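Local coordinates for circadian clock oscillator protein KaiA (Nostoc sp., PDB 1R5Q), which probably stimulates autophosphorylation of the clock kinase KaiC as a homodimeric component of the cyanobacterial KaiABC circadian oscillator, at residues S24-D29 / M79-T84. Sequence-based numbering, arbitrary orientation.
Sequences SYFTTD and MDYRLT
Thr84 OG1 sits over one face of the Tyr25 ring, 3.1 Å above its plane and displaced from the middle, with Tyr25 CG as its nearest atom at 3.2 Å. Thr84 CA makes a CH-pi contact with the same ring, 4.0 Å from its centroid and 13° off the normal. Phe26 CE1 meets the Tyr25 ring at its edge, in the ring plane. Tyr25 CD2 sits above the middle of one Phe26 face. The Phe26 edge meets Asp80 O, 3.5 Å from Phe26 CZ, and Leu83 CD1, 3.9 Å from the same atom. Phe26 and Tyr81 form an oblique aromatic pair, with centroids 5.7 Å apart and planes at 39°. In the four-helix bundle of the KaiA C-terminal domain, the contact joins the turn after helix 8-24 to segment 79-84, which runs into helix 82-100. Ser24 to Thr27 form a type I beta turn, which presents two successive aromatic side chains to that segment. Tyr25 CG stands anti to the backbone N (chi1 -164°), which lays the ring over Thr84. The phenol OH reaches on to a hydrogen bond with Asp87. A serine in place of Tyr25 would probably leave Asp87 without this partner, strip the ring from over Thr84 OG1 and CA, and bare one face of Phe26. Thr84 OG1 is buried here with no polar partner. Thr84 also packs on Tyr18, Ile21 and Leu22 of helix 8-24.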
ATOM      1  N   SER A  24      -8.732   4.870  -5.120  1.00 37.81           N
ATOM      2  CA  SER A  24      -9.426   6.054  -4.643  1.00 38.80           C
ATOM      3  C   SER A  24      -8.443   7.196  -4.420  1.00 37.57           C
ATOM      4  O   SER A  24      -8.841   8.286  -4.011  1.00 38.25           O
ATOM      5  CB  SER A  24     -10.151   5.754  -3.341  1.00 40.42           C
ATOM      6  OG  SER A  24      -9.233   5.744  -2.277  1.00 45.31           O
ATOM      7  N   TYR A  25      -7.164   6.961  -4.719  1.00 35.06           N
ATOM      8  CA  TYR A  25      -6.142   7.971  -4.465  1.00 34.66           C
ATOM      9  C   TYR A  25      -6.308   9.321  -5.153  1.00 35.63           C
ATOM     10  O   TYR A  25      -5.969  10.369  -4.587  1.00 33.73           O
ATOM     11  CB  TYR A  25      -4.752   7.447  -4.817  1.00 32.38           C
ATOM     12  CG  TYR A  25      -3.668   8.319  -4.210  1.00 32.84           C
ATOM     13  CD1 TYR A  25      -3.350   8.218  -2.847  1.00 31.50           C
ATOM     14  CD2 TYR A  25      -2.990   9.277  -4.976  1.00 31.70           C
ATOM     15  CE1 TYR A  25      -2.400   9.043  -2.266  1.00 28.48           C
ATOM     16  CE2 TYR A  25      -2.021  10.109  -4.390  1.00 31.18           C
ATOM     17  CZ  TYR A  25      -1.744   9.983  -3.037  1.00 29.92           C
ATOM     18  OH  TYR A  25      -0.848  10.830  -2.442  1.00 31.10           O
ATOM     19  N   PHE A  26      -6.785   9.298  -6.388  1.00 36.61           N
ATOM     20  CA  PHE A  26      -6.956  10.541  -7.109  1.00 38.73           C
ATOM     21  C   PHE A  26      -8.401  11.036  -7.095  1.00 42.69           C
ATOM     22  O   PHE A  26      -8.808  11.817  -7.957  1.00 43.54           O
ATOM     23  CB  PHE A  26      -6.400  10.380  -8.522  1.00 36.29           C
ATOM     24  CG  PHE A  26      -4.896  10.221  -8.553  1.00 34.46           C
ATOM     25  CD1 PHE A  26      -4.072  11.267  -8.140  1.00 31.93           C
ATOM     26  CD2 PHE A  26      -4.305   9.037  -9.008  1.00 32.33           C
ATOM     27  CE1 PHE A  26      -2.677  11.141  -8.186  1.00 32.72           C
ATOM     28  CE2 PHE A  26      -2.910   8.896  -9.058  1.00 32.54           C
ATOM     29  CZ  PHE A  26      -2.091   9.953  -8.649  1.00 31.26           C
ATOM     30  N   THR A  27      -9.156  10.577  -6.096  1.00 45.58           N
ATOM     31  CA  THR A  27     -10.548  10.977  -5.875  1.00 50.25           C
ATOM     32  C   THR A  27     -10.532  11.802  -4.580  1.00 53.79           C
ATOM     33  O   THR A  27      -9.477  12.217  -4.105  1.00 54.74           O
ATOM     34  CB  THR A  27     -11.489   9.765  -5.632  1.00 50.09           C
ATOM     35  OG1 THR A  27     -11.384   8.836  -6.718  1.00 49.81           O
ATOM     36  CG2 THR A  27     -12.952  10.225  -5.540  1.00 51.00           C
ATOM     37  N   THR A  28     -11.703  12.037  -4.007  1.00 58.41           N
ATOM     38  CA  THR A  28     -11.804  12.780  -2.759  1.00 61.76           C
ATOM     39  C   THR A  28     -12.479  11.844  -1.753  1.00 63.75           C
ATOM     40  O   THR A  28     -13.589  11.368  -1.999  1.00 64.49           O
ATOM     41  CB  THR A  28     -12.627  14.064  -2.966  1.00 62.51           C
ATOM     42  OG1 THR A  28     -13.885  13.733  -3.572  1.00 63.93           O
ATOM     43  CG2 THR A  28     -11.866  15.040  -3.876  1.00 62.30           C
ATOM     44  N   ASP A  29     -11.789  11.565  -0.642  1.00 65.11           N
ATOM     45  CA  ASP A  29     -12.280  10.661   0.406  1.00 66.74           C
ATOM     46  C   ASP A  29     -13.633  10.043   0.082  1.00 67.55           C
ATOM     47  O   ASP A  29     -13.652   8.856  -0.305  1.00 68.94           O
ATOM     48  CB  ASP A  29     -12.396  11.381   1.756  1.00 67.09           C
ATOM     49  CG  ASP A  29     -12.500  10.403   2.931  1.00 67.54           C
ATOM     50  OD1 ASP A  29     -13.126   9.327   2.780  1.00 66.34           O
ATOM     51  OD2 ASP A  29     -11.953  10.715   4.009  1.00 67.65           O
ATOM     52  N   MET A  79       2.608   5.368 -14.098  1.00 38.61           N
ATOM     53  CA  MET A  79       3.628   6.037 -13.299  1.00 39.55           C
ATOM     54  C   MET A  79       3.096   7.075 -12.320  1.00 38.76           C
ATOM     55  O   MET A  79       3.771   7.407 -11.336  1.00 37.35           O
ATOM     56  CB  MET A  79       4.688   6.656 -14.211  1.00 41.58           C
ATOM     57  CG  MET A  79       5.390   5.623 -15.076  1.00 46.96           C
ATOM     58  SD  MET A  79       6.836   6.221 -15.979  1.00 54.13           S
ATOM     59  CE  MET A  79       6.059   7.137 -17.313  1.00 52.35           C
ATOM     60  N   ASP A  80       1.887   7.580 -12.559  1.00 37.79           N
ATOM     61  CA  ASP A  80       1.317   8.561 -11.637  1.00 37.11           C
ATOM     62  C   ASP A  80       1.061   7.922 -10.268  1.00 34.72           C
ATOM     63  O   ASP A  80       1.035   8.610  -9.261  1.00 33.65           O
ATOM     64  CB  ASP A  80       0.008   9.165 -12.180  1.00 39.20           C
ATOM     65  CG  ASP A  80       0.240  10.143 -13.327  1.00 41.72           C
ATOM     66  OD1 ASP A  80       1.302  10.814 -13.343  1.00 40.66           O
ATOM     67  OD2 ASP A  80      -0.655  10.246 -14.205  1.00 42.41           O
ATOM     68  N   TYR A  81       0.859   6.608 -10.229  1.00 34.20           N
ATOM     69  CA  TYR A  81       0.637   5.946  -8.947  1.00 32.30           C
ATOM     70  C   TYR A  81       1.914   5.949  -8.079  1.00 32.33           C
ATOM     71  O   TYR A  81       1.875   5.524  -6.929  1.00 32.71           O
ATOM     72  CB  TYR A  81       0.092   4.517  -9.156  1.00 33.17           C
ATOM     73  CG  TYR A  81      -1.397   4.495  -9.472  1.00 32.78           C
ATOM     74  CD1 TYR A  81      -1.890   3.876 -10.638  1.00 33.42           C
ATOM     75  CD2 TYR A  81      -2.309   5.132  -8.628  1.00 33.28           C
ATOM     76  CE1 TYR A  81      -3.267   3.902 -10.946  1.00 33.64           C
ATOM     77  CE2 TYR A  81      -3.681   5.167  -8.923  1.00 33.20           C
ATOM     78  CZ  TYR A  81      -4.152   4.552 -10.078  1.00 34.73           C
ATOM     79  OH  TYR A  81      -5.514   4.572 -10.333  1.00 35.17           O
ATOM     80  N   ARG A  82       3.037   6.431  -8.615  1.00 31.19           N
ATOM     81  CA  ARG A  82       4.253   6.526  -7.807  1.00 31.20           C
ATOM     82  C   ARG A  82       4.030   7.575  -6.711  1.00 31.32           C
ATOM     83  O   ARG A  82       4.706   7.566  -5.672  1.00 29.96           O
ATOM     84  CB  ARG A  82       5.451   6.909  -8.663  1.00 30.36           C
ATOM     85  CG  ARG A  82       5.855   5.802  -9.620  1.00 33.46           C
ATOM     86  CD  ARG A  82       7.029   6.218 -10.460  1.00 34.74           C
ATOM     87  NE  ARG A  82       7.347   5.230 -11.486  1.00 39.05           N
ATOM     88  CZ  ARG A  82       8.176   5.461 -12.500  1.00 41.16           C
ATOM     89  NH1 ARG A  82       8.763   6.646 -12.621  1.00 39.98           N
ATOM     90  NH2 ARG A  82       8.428   4.503 -13.383  1.00 43.28           N
ATOM     91  N   LEU A  83       3.069   8.471  -6.941  1.00 29.27           N
ATOM     92  CA  LEU A  83       2.732   9.501  -5.956  1.00 30.16           C
ATOM     93  C   LEU A  83       2.143   8.809  -4.722  1.00 28.97           C
ATOM     94  O   LEU A  83       2.427   9.172  -3.571  1.00 27.18           O
ATOM     95  CB  LEU A  83       1.695  10.477  -6.535  1.00 31.93           C
ATOM     96  CG  LEU A  83       2.233  11.392  -7.645  1.00 33.20           C
ATOM     97  CD1 LEU A  83       1.096  12.202  -8.283  1.00 34.09           C
ATOM     98  CD2 LEU A  83       3.273  12.325  -7.050  1.00 32.62           C
ATOM     99  N   THR A  84       1.289   7.832  -4.992  1.00 27.77           N
ATOM    100  CA  THR A  84       0.658   7.042  -3.956  1.00 28.05           C
ATOM    101  C   THR A  84       1.730   6.324  -3.126  1.00 27.44           C
ATOM    102  O   THR A  84       1.680   6.321  -1.895  1.00 28.08           O
ATOM    103  CB  THR A  84      -0.250   5.957  -4.558  1.00 30.13           C
ATOM    104  OG1 THR A  84      -1.242   6.571  -5.408  1.00 31.23           O
ATOM    105  CG2 THR A  84      -0.928   5.173  -3.423  1.00 29.37           C
TER